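Local atomic coordinates of iron transport multicopper oxidase FET3 (Saccharomyces cerevisiae, PDB entry 1ZPU), a protein that oxidises ferrous to ferric iron while reducing oxygen to water, supplying the permease FTR1 for high-affinity iron uptake, and also oxidises cuprous copper. Residues T319-M324 and F335-T340; I382-Q387 and S445-R450; G390-H395 and F461-E466. All coordinates share one frame; numbering follows the deposited sequence.

Contacts 1 and 2 lie in one mixed sheet of the third cupredoxin domain, where strands 316-326 and 379-386 are neighbours; contact 3 belongs to the other sheet of that beta sandwich. Their centres are about 11 Å (1 and 2), 13 Å (1 and 3) and 12 Å (2 and 3) apart. Along the chain contact 1 closes first, after which the segments of contacts 2 and 3 alternate: 382-387 is followed by 390-395, and 445-450 by 461-466. Between the sheets Phe336 of contact 1 and Leu384 and Phe447 of contact 2 all reach Phe394 of contact 3, so the strands bearing copper ligands sit directly on the apolar interior of the domain.

Contact 1: residues T319-M324 and F335-T340; sequences TVDVVM and FFNNIT. With NAG (2-acetamido-2-deoxy-beta-D-glucopyranose), chain B.
Asn337 grips strand 316-326 with backbone and side chain. Its N donates to Asp321 O at 2.8 Å, and its OD1 receives Asp321 N at 3.0 Å, the donor standing 42° above the plane of the amide carbonyl. ND2 adds a weak bond to Thr319 O. Because CG lies anti to its own carbonyl carbon (chi1 -61°), the carboxamide runs on alongside the neighbouring strand where regular pairing has stopped. The Phe336 ring is met obliquely by two valines: CG2 of Val320 is 3.6 Å from CD2 of the ring, and CG2 of Val322 is 3.4 Å from its CE2. The valines and Phe336 belong to the beta hairpin of strands 316-326 and 332-336, the latter an outermost strand of its cupredoxin sheet. Val322 and Phe336 form a non-hydrogen-bonded pair. At the next, hydrogen-bonded pair, Phe335 N reaches Val323 O at 2.8 Å and Val323 N returns a weak bond to Phe335 O. A type II' turn from Phe336 to Ile339 then leads the chain off, and Asn338 ND2 is covalently bonded to C1 of an N-linked NAG sugar. Further out, Phe336 packs on Leu384 and meets the ring of Phe394, while Asp321 OD1 accepts from Asn385 ND2.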
loop_
_atom_site.group_PDB
_atom_site.type_symbol
_atom_site.label_atom_id
_atom_site.label_comp_id
_atom_site.label_asym_id
_atom_site.label_seq_id
_atom_site.Cartn_x
_atom_site.Cartn_y
_atom_site.Cartn_z
ATOM N N THR A 319 -13.794 14.608 6.064
ATOM C CA THR A 319 -14.630 14.137 4.964
ATOM C C THR A 319 -13.992 14.490 3.625
ATOM O O THR A 319 -13.773 15.652 3.314
ATOM C CB THR A 319 -16.079 14.683 5.043
ATOM O OG1 THR A 319 -16.682 14.242 6.261
ATOM C CG2 THR A 319 -16.925 14.179 3.880
ATOM N N VAL A 320 -13.682 13.475 2.833
ATOM C CA VAL A 320 -13.083 13.708 1.531
ATOM C C VAL A 320 -13.860 13.027 0.411
ATOM O O VAL A 320 -14.262 11.868 0.529
ATOM C CB VAL A 320 -11.586 13.291 1.491
ATOM C CG1 VAL A 320 -10.771 14.136 2.455
ATOM C CG2 VAL A 320 -11.417 11.824 1.811
ATOM N N ASP A 321 -14.075 13.767 -0.672
ATOM C CA ASP A 321 -14.677 13.209 -1.884
ATOM C C ASP A 321 -13.575 12.897 -2.885
ATOM O O ASP A 321 -12.653 13.693 -3.065
ATOM C CB ASP A 321 -15.715 14.158 -2.489
ATOM C CG ASP A 321 -16.946 14.337 -1.594
ATOM O OD1 ASP A 321 -17.010 13.726 -0.501
ATOM O OD2 ASP A 321 -17.859 15.099 -1.976
ATOM N N VAL A 322 -13.669 11.728 -3.510
ATOM C CA VAL A 322 -12.678 11.273 -4.467
ATOM C C VAL A 322 -13.221 11.391 -5.885
ATOM O O VAL A 322 -14.236 10.789 -6.218
ATOM C CB VAL A 322 -12.297 9.812 -4.211
ATOM C CG1 VAL A 322 -11.361 9.311 -5.291
ATOM C CG2 VAL A 322 -11.669 9.656 -2.835
ATOM N N VAL A 323 -12.534 12.164 -6.718
ATOM C CA VAL A 323 -12.909 12.306 -8.114
ATOM C C VAL A 323 -11.677 12.506 -9.002
ATOM O O VAL A 323 -10.635 12.985 -8.534
ATOM C CB VAL A 323 -13.936 13.457 -8.307
ATOM C CG1 VAL A 323 -13.273 14.827 -8.208
ATOM C CG2 VAL A 323 -14.666 13.302 -9.627
ATOM N N MET A 324 -11.801 12.104 -10.270
ATOM C CA MET A 324 -10.815 12.414 -11.294
ATOM C C MET A 324 -11.326 13.595 -12.109
ATOM O O MET A 324 -12.519 13.660 -12.423
ATOM C CB MET A 324 -10.595 11.194 -12.199
ATOM C CG MET A 324 -9.446 10.259 -11.784
ATOM S SD MET A 324 -9.515 9.750 -10.055
ATOM C CE MET A 324 -8.320 8.411 -10.090
ATOM N N PHE A 335 -8.330 13.848 -7.171
ATOM C CA PHE A 335 -8.616 14.842 -6.146
ATOM C C PHE A 335 -9.194 14.266 -4.853
ATOM O O PHE A 335 -10.066 13.403 -4.879
ATOM C CB PHE A 335 -9.587 15.892 -6.691
ATOM C CG PHE A 335 -9.044 16.695 -7.830
ATOM C CD1 PHE A 335 -9.102 16.211 -9.138
ATOM C CD2 PHE A 335 -8.504 17.954 -7.610
ATOM C CE1 PHE A 335 -8.610 16.961 -10.199
ATOM C CE2 PHE A 335 -8.014 18.707 -8.673
ATOM C CZ PHE A 335 -8.070 18.207 -9.963
ATOM N N PHE A 336 -8.687 14.752 -3.726
ATOM C CA PHE A 336 -9.400 14.657 -2.465
ATOM C C PHE A 336 -10.064 16.019 -2.285
ATOM O O PHE A 336 -9.374 17.040 -2.220
ATOM C CB PHE A 336 -8.455 14.346 -1.293
ATOM C CG PHE A 336 -8.251 12.861 -1.022
ATOM C CD1 PHE A 336 -6.989 12.377 -0.678
ATOM C CD2 PHE A 336 -9.314 11.956 -1.091
ATOM C CE1 PHE A 336 -6.781 11.020 -0.415
ATOM C CE2 PHE A 336 -9.124 10.589 -0.830
ATOM C CZ PHE A 336 -7.856 10.121 -0.490
ATOM N N ASN A 337 -11.397 16.035 -2.222
ATOM C CA ASN A 337 -12.171 17.275 -2.336
ATOM C C ASN A 337 -11.717 18.055 -3.557
ATOM O O ASN A 337 -11.826 17.550 -4.676
ATOM C CB ASN A 337 -12.085 18.121 -1.066
ATOM C CG ASN A 337 -12.625 17.393 0.154
ATOM O OD1 ASN A 337 -13.594 16.628 0.060
ATOM N ND2 ASN A 337 -11.997 17.624 1.308
ATOM N N ASN A 338 -11.173 19.250 -3.354
ATOM C CA ASN A 338 -10.714 20.055 -4.481
ATOM C C ASN A 338 -9.195 20.160 -4.598
ATOM O O ASN A 338 -8.680 21.084 -5.229
ATOM C CB ASN A 338 -11.352 21.445 -4.443
ATOM C CG ASN A 338 -10.934 22.261 -3.219
ATOM O OD1 ASN A 338 -10.342 21.735 -2.265
ATOM N ND2 ASN A 338 -11.276 23.557 -3.236
ATOM N N ILE A 339 -8.487 19.196 -4.006
ATOM C CA ILE A 339 -7.019 19.220 -3.935
ATOM C C ILE A 339 -6.373 17.965 -4.529
ATOM O O ILE A 339 -6.750 16.843 -4.186
ATOM C CB ILE A 339 -6.542 19.427 -2.465
ATOM C CG1 ILE A 339 -7.060 20.767 -1.924
ATOM C CG2 ILE A 339 -5.020 19.363 -2.353
ATOM C CD1 ILE A 339 -6.804 20.995 -0.451
ATOM N N THR A 340 -5.422 18.172 -5.442
ATOM C CA THR A 340 -4.487 17.134 -5.876
ATOM C C THR A 340 -3.241 17.331 -5.051
ATOM O O THR A 340 -2.728 18.454 -4.978
ATOM C CB THR A 340 -3.995 17.356 -7.308
ATOM O OG1 THR A 340 -5.011 17.981 -8.101
ATOM C CG2 THR A 340 -3.519 16.050 -7.927
HETATM C C1 NAG B . -10.258 24.437 -2.719
HETATM C C2 NAG B . -9.185 25.425 -3.176
HETATM C C3 NAG B . -9.047 26.608 -2.199
HETATM C C4 NAG B . -10.321 26.892 -1.404
HETATM C C5 NAG B . -10.847 25.631 -0.707
HETATM C C6 NAG B . -12.374 25.547 -0.679
HETATM C C7 NAG B . -6.874 25.122 -3.967
HETATM C C8 NAG B . -5.847 25.983 -3.266
HETATM N N2 NAG B . -7.928 24.699 -3.266
HETATM O O3 NAG B . -8.651 27.777 -2.888
HETATM O O4 NAG B . -10.033 27.866 -0.431
HETATM O O5 NAG B . -10.317 24.454 -1.305
HETATM O O6 NAG B . -12.900 26.759 -0.192
HETATM O O7 NAG B . -6.730 24.823 -5.149
#

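Contact 2: residues I382-Q387 and S445-R450; sequences IVLNNQ and SNFVIR
Leu384 lays its CB over one face of the Phe447 ring, 4.0 Å from the centroid and 27° off the ring normal, a CH-pi contact. Its two methyls follow the ring toward the far end, CD1 coming to 3.8 Å from CZ of Phe447. The phenylalanine reaches this place because its CG sits between the backbone N and the carbonyl carbon (chi1 73°), which swings the ring toward the neighbouring strand. On the same face of the sheet Ile382 and Ile449 run side by side, with CB of Ile382 3.6 Å from CG1 of Ile449. Strands 379-386 and 446-452 are central, antiparallel neighbours in a cupredoxin sheet, their short segments 4.9 Å apart between axes and inclined at 170°. Paired backbone bonds join Ile382 to Ile449 and Leu384 to Phe447; Leu384 N to Phe447 O measures 3.0 Å and is almost straight. The ladder runs on to Asn386 N, which donates to Ser445 O at 2.8 Å. The opposite face carries Val383 beside Val448, then Asn385 crossing Asn446 without a bond between their amides. Instead, Asn385 ND2 donates to Asp321 OD1 and its OD1 accepts from Phe421 N, whereas Asn446 bonds through ND2 to His419 O and through OD1 to Gln405 NE2. Asn386 OD1 accepts from Asp388 N, and its side chain touches the copper ligand His392.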
loop_
_atom_site.group_PDB
_atom_site.type_symbol
_atom_site.label_atom_id
_atom_site.label_comp_id
_atom_site.label_asym_id
_atom_site.label_seq_id
_atom_site.Cartn_x
_atom_site.Cartn_y
_atom_site.Cartn_z
ATOM N N ILE A 382 -12.172 9.213 9.305
ATOM C CA ILE A 382 -12.056 9.576 7.898
ATOM C C ILE A 382 -13.295 9.089 7.159
ATOM O O ILE A 382 -13.610 7.906 7.149
ATOM C CB ILE A 382 -10.763 9.014 7.249
ATOM C CG1 ILE A 382 -9.545 9.752 7.786
ATOM C CG2 ILE A 382 -10.789 9.176 5.743
ATOM C CD1 ILE A 382 -8.232 9.036 7.541
ATOM N N VAL A 383 -14.010 10.024 6.562
ATOM C CA VAL A 383 -15.147 9.706 5.719
ATOM C C VAL A 383 -14.711 9.888 4.272
ATOM O O VAL A 383 -14.323 10.982 3.860
ATOM C CB VAL A 383 -16.374 10.615 6.016
ATOM C CG1 VAL A 383 -17.547 10.247 5.114
ATOM C CG2 VAL A 383 -16.777 10.522 7.484
ATOM N N LEU A 384 -14.767 8.808 3.506
ATOM C CA LEU A 384 -14.355 8.856 2.128
ATOM C C LEU A 384 -15.541 8.555 1.221
ATOM O O LEU A 384 -16.149 7.490 1.317
ATOM C CB LEU A 384 -13.190 7.890 1.897
ATOM C CG LEU A 384 -12.507 7.900 0.526
ATOM C CD1 LEU A 384 -11.019 7.769 0.683
ATOM C CD2 LEU A 384 -13.034 6.811 -0.370
ATOM N N ASN A 385 -15.863 9.515 0.357
ATOM C CA ASN A 385 -16.951 9.396 -0.611
ATOM C C ASN A 385 -16.432 9.286 -2.055
ATOM O O ASN A 385 -15.974 10.275 -2.636
ATOM C CB ASN A 385 -17.887 10.600 -0.497
ATOM C CG ASN A 385 -18.449 10.775 0.893
ATOM O OD1 ASN A 385 -18.997 9.840 1.474
ATOM N ND2 ASN A 385 -18.325 11.979 1.434
ATOM N N ASN A 386 -16.503 8.085 -2.630
ATOM C CA ASN A 386 -16.086 7.869 -4.015
ATOM C C ASN A 386 -17.072 8.443 -5.018
ATOM O O ASN A 386 -18.206 7.979 -5.133
ATOM C CB ASN A 386 -15.871 6.386 -4.317
ATOM C CG ASN A 386 -15.120 6.159 -5.624
ATOM O OD1 ASN A 386 -14.459 7.059 -6.134
ATOM N ND2 ASN A 386 -15.225 4.953 -6.173
ATOM N N GLN A 387 -16.628 9.459 -5.744
ATOM C CA GLN A 387 -17.432 10.077 -6.792
ATOM C C GLN A 387 -17.017 9.507 -8.150
ATOM O O GLN A 387 -17.589 9.848 -9.187
ATOM C CB GLN A 387 -17.207 11.581 -6.786
ATOM C CG GLN A 387 -18.468 12.402 -6.815
ATOM C CD GLN A 387 -19.013 12.654 -5.431
ATOM O OE1 GLN A 387 -18.271 12.652 -4.449
ATOM N NE2 GLN A 387 -20.323 12.868 -5.342
ATOM N N SER A 445 -19.126 4.452 -4.201
ATOM C CA SER A 445 -19.611 4.190 -2.852
ATOM C C SER A 445 -18.873 5.004 -1.789
ATOM O O SER A 445 -18.346 6.073 -2.072
ATOM C CB SER A 445 -19.560 2.693 -2.550
ATOM O OG SER A 445 -20.478 2.373 -1.523
ATOM N N ASN A 446 -18.861 4.503 -0.558
ATOM C CA ASN A 446 -18.257 5.218 0.556
ATOM C C ASN A 446 -17.707 4.276 1.604
ATOM O O ASN A 446 -18.076 3.102 1.647
ATOM C CB ASN A 446 -19.264 6.192 1.195
ATOM C CG ASN A 446 -20.551 5.508 1.648
ATOM O OD1 ASN A 446 -20.606 4.888 2.711
ATOM N ND2 ASN A 446 -21.593 5.633 0.848
ATOM N N PHE A 447 -16.809 4.790 2.433
ATOM C CA PHE A 447 -16.423 4.088 3.642
ATOM C C PHE A 447 -16.118 5.041 4.782
ATOM O O PHE A 447 -15.938 6.245 4.567
ATOM C CB PHE A 447 -15.308 3.050 3.399
ATOM C CG PHE A 447 -13.922 3.618 3.156
ATOM C CD1 PHE A 447 -13.146 3.121 2.112
ATOM C CD2 PHE A 447 -13.361 4.576 3.991
ATOM C CE1 PHE A 447 -11.846 3.590 1.883
ATOM C CE2 PHE A 447 -12.073 5.057 3.763
ATOM C CZ PHE A 447 -11.313 4.556 2.711
ATOM N N VAL A 448 -16.109 4.500 5.997
ATOM C CA VAL A 448 -15.788 5.267 7.190
ATOM C C VAL A 448 -14.848 4.441 8.051
ATOM O O VAL A 448 -15.136 3.288 8.389
ATOM C CB VAL A 448 -17.044 5.664 8.002
ATOM C CG1 VAL A 448 -16.665 6.564 9.158
ATOM C CG2 VAL A 448 -18.050 6.372 7.139
ATOM N N ILE A 449 -13.711 5.042 8.383
ATOM C CA ILE A 449 -12.724 4.411 9.240
ATOM C C ILE A 449 -12.454 5.293 10.438
ATOM O O ILE A 449 -12.599 6.512 10.360
ATOM C CB ILE A 449 -11.402 4.133 8.499
ATOM C CG1 ILE A 449 -10.833 5.426 7.899
ATOM C CG2 ILE A 449 -11.610 3.091 7.430
ATOM C CD1 ILE A 449 -9.406 5.284 7.378
ATOM N N ARG A 450 -12.074 4.665 11.548
ATOM C CA ARG A 450 -11.734 5.372 12.777
ATOM C C ARG A 450 -10.460 4.826 13.395
ATOM O O ARG A 450 -10.194 3.620 13.342
ATOM C CB ARG A 450 -12.873 5.278 13.790
ATOM C CG ARG A 450 -14.012 6.208 13.500
ATOM C CD ARG A 450 -14.959 6.230 14.658
ATOM N NE ARG A 450 -16.308 6.491 14.185
ATOM C CZ ARG A 450 -17.405 6.353 14.915
ATOM N NH1 ARG A 450 -17.327 5.959 16.178
ATOM N NH2 ARG A 450 -18.582 6.611 14.375
#

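Contact 3: residues G390-H395 and F461-E466; sequences GTHPFH and FHCHIE. With CU1 (copper (I) ion), chain C; CU1 (copper (I) ion), chain D; CU1 (copper (I) ion), chain E; CU1 (copper (I) ion), chain F.
The Phe394 ring has Cys463 SG above its face but at a distance, 4.9 Å from the centroid, while its CE2 meets Cys463 CB at 3.6 Å. The Phe461 ring lies nearly parallel but barely overlaps it, CZ meeting CB of Phe394 at 3.8 Å. Anti to its backbone N (chi1 -176°), Cys463 SG reaches the edge of the His392 ring, in its plane, and the type 1 copper, which it binds at 2.2 Å and His392 ND1 at 2.1 Å. On the other side of the sheet His395 turns its edge toward the face of His462 in an offset edge-to-face pair, planes at 86°, and CD2 of His395 sits at the edge of the His464 ring. His462, Cys463 and His464 form the His-Cys-His motif of multicopper oxidases, which, as in the family, probably conducts electrons from the type 1 copper to the trinuclear cluster. His395 binds the type 2 copper, His462 and His464 one type 3 copper each. With an alanine in place of Phe394, a gap would probably open beside Cys463 CB and Phe461, leaving the ligand cysteine less closely packed. His395 N donates to His462 O at 2.8 Å. His468 completes the type 1 set, and Asp388 OD2 holds His392 NE2.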
loop_
_atom_site.group_PDB
_atom_site.type_symbol
_atom_site.label_atom_id
_atom_site.label_comp_id
_atom_site.label_asym_id
_atom_site.label_seq_id
_atom_site.Cartn_x
_atom_site.Cartn_y
_atom_site.Cartn_z
ATOM N N GLY A 390 -14.711 3.783 -10.169
ATOM C CA GLY A 390 -13.772 2.673 -9.963
ATOM C C GLY A 390 -13.598 2.238 -8.512
ATOM O O GLY A 390 -14.096 2.889 -7.595
ATOM N N THR A 391 -12.886 1.131 -8.311
ATOM C CA THR A 391 -12.501 0.665 -6.983
ATOM C C THR A 391 -11.138 1.231 -6.632
ATOM O O THR A 391 -10.254 1.245 -7.477
ATOM C CB THR A 391 -12.367 -0.851 -6.946
ATOM O OG1 THR A 391 -13.652 -1.448 -7.142
ATOM C CG2 THR A 391 -11.828 -1.295 -5.598
ATOM N N HIS A 392 -10.960 1.690 -5.396
ATOM C CA HIS A 392 -9.663 2.176 -4.948
ATOM C C HIS A 392 -9.326 1.588 -3.595
ATOM O O HIS A 392 -10.153 1.613 -2.668
ATOM C CB HIS A 392 -9.665 3.682 -4.808
ATOM C CG HIS A 392 -10.193 4.399 -6.001
ATOM N ND1 HIS A 392 -9.372 5.010 -6.922
ATOM C CD2 HIS A 392 -11.458 4.607 -6.427
ATOM C CE1 HIS A 392 -10.111 5.565 -7.863
ATOM N NE2 HIS A 392 -11.381 5.338 -7.584
ATOM N N PRO A 393 -8.106 1.060 -3.459
ATOM C CA PRO A 393 -7.639 0.630 -2.161
ATOM C C PRO A 393 -6.853 1.761 -1.470
ATOM O O PRO A 393 -5.742 2.086 -1.867
ATOM C CB PRO A 393 -6.742 -0.548 -2.511
ATOM C CG PRO A 393 -6.252 -0.258 -3.905
ATOM C CD PRO A 393 -7.095 0.831 -4.499
ATOM N N PHE A 394 -7.442 2.372 -0.461
ATOM C CA PHE A 394 -6.762 3.413 0.273
ATOM C C PHE A 394 -6.010 2.832 1.439
ATOM O O PHE A 394 -6.470 1.892 2.088
ATOM C CB PHE A 394 -7.729 4.501 0.730
ATOM C CG PHE A 394 -8.266 5.319 -0.397
ATOM C CD1 PHE A 394 -9.465 4.982 -1.007
ATOM C CD2 PHE A 394 -7.547 6.404 -0.886
ATOM C CE1 PHE A 394 -9.947 5.724 -2.075
ATOM C CE2 PHE A 394 -8.040 7.154 -1.958
ATOM C CZ PHE A 394 -9.246 6.811 -2.542
ATOM N N HIS A 395 -4.837 3.401 1.688
ATOM C CA HIS A 395 -3.962 2.914 2.713
ATOM C C HIS A 395 -3.536 4.068 3.619
ATOM O O HIS A 395 -3.356 5.210 3.151
ATOM C CB HIS A 395 -2.776 2.186 2.086
ATOM C CG HIS A 395 -1.603 2.042 3.003
ATOM N ND1 HIS A 395 -1.645 1.285 4.154
ATOM C CD2 HIS A 395 -0.367 2.591 2.956
ATOM C CE1 HIS A 395 -0.482 1.363 4.767
ATOM N NE2 HIS A 395 0.311 2.148 4.061
ATOM N N PHE A 461 -2.050 9.454 3.731
ATOM C CA PHE A 461 -3.282 8.727 3.442
ATOM C C PHE A 461 -3.604 8.842 1.957
ATOM O O PHE A 461 -3.916 9.935 1.476
ATOM C CB PHE A 461 -4.454 9.234 4.278
ATOM C CG PHE A 461 -5.738 8.529 3.987
ATOM C CD1 PHE A 461 -5.976 7.259 4.496
ATOM C CD2 PHE A 461 -6.704 9.124 3.179
ATOM C CE1 PHE A 461 -7.161 6.600 4.221
ATOM C CE2 PHE A 461 -7.897 8.463 2.889
ATOM C CZ PHE A 461 -8.121 7.195 3.418
ATOM N N HIS A 462 -3.526 7.724 1.240
ATOM C CA HIS A 462 -3.637 7.754 -0.212
ATOM C C HIS A 462 -4.140 6.462 -0.803
ATOM O O HIS A 462 -4.155 5.422 -0.141
ATOM C CB HIS A 462 -2.276 8.043 -0.832
ATOM C CG HIS A 462 -1.275 6.959 -0.603
ATOM N ND1 HIS A 462 -1.098 5.911 -1.482
ATOM C CD2 HIS A 462 -0.405 6.752 0.412
ATOM C CE1 HIS A 462 -0.165 5.101 -1.013
ATOM N NE2 HIS A 462 0.269 5.585 0.137
ATOM N N CYS A 463 -4.507 6.536 -2.076
ATOM C CA CYS A 463 -4.776 5.358 -2.871
ATOM C C CYS A 463 -3.463 4.664 -3.228
ATOM O O CYS A 463 -2.485 5.298 -3.635
ATOM C CB CYS A 463 -5.528 5.748 -4.130
ATOM S SG CYS A 463 -5.995 4.344 -5.123
ATOM N N HIS A 464 -3.440 3.352 -3.069
ATOM C CA HIS A 464 -2.237 2.581 -3.312
ATOM C C HIS A 464 -2.081 2.134 -4.771
ATOM O O HIS A 464 -1.149 1.407 -5.099
ATOM C CB HIS A 464 -2.170 1.394 -2.369
ATOM C CG HIS A 464 -0.779 1.057 -1.952
ATOM N ND1 HIS A 464 0.136 0.482 -2.809
ATOM C CD2 HIS A 464 -0.132 1.240 -0.775
ATOM C CE1 HIS A 464 1.284 0.317 -2.172
ATOM N NE2 HIS A 464 1.146 0.764 -0.934
ATOM N N ILE A 465 -2.983 2.568 -5.643
ATOM C CA ILE A 465 -2.813 2.330 -7.056
ATOM C C ILE A 465 -1.828 3.362 -7.537
ATOM O O ILE A 465 -2.110 4.557 -7.523
ATOM C CB ILE A 465 -4.124 2.479 -7.839
ATOM C CG1 ILE A 465 -5.048 1.276 -7.584
ATOM C CG2 ILE A 465 -3.825 2.649 -9.352
ATOM C CD1 ILE A 465 -6.475 1.475 -8.077
ATOM N N GLU A 466 -0.667 2.893 -7.967
ATOM C CA GLU A 466 0.446 3.762 -8.286
ATOM C C GLU A 466 0.098 4.889 -9.249
ATOM O O GLU A 466 0.563 6.027 -9.088
ATOM C CB GLU A 466 1.591 2.909 -8.805
ATOM C CG GLU A 466 2.431 2.331 -7.666
ATOM C CD GLU A 466 3.342 3.392 -7.023
ATOM O OE1 GLU A 466 4.312 3.827 -7.708
ATOM O OE2 GLU A 466 3.078 3.785 -5.848
HETATM CU CU CU1 C . -7.314 4.805 -6.812
HETATM CU CU CU1 D . 2.346 2.103 4.308
HETATM CU CU CU1 E . 2.258 5.327 1.064
HETATM CU CU CU1 F . 2.577 0.240 0.694
#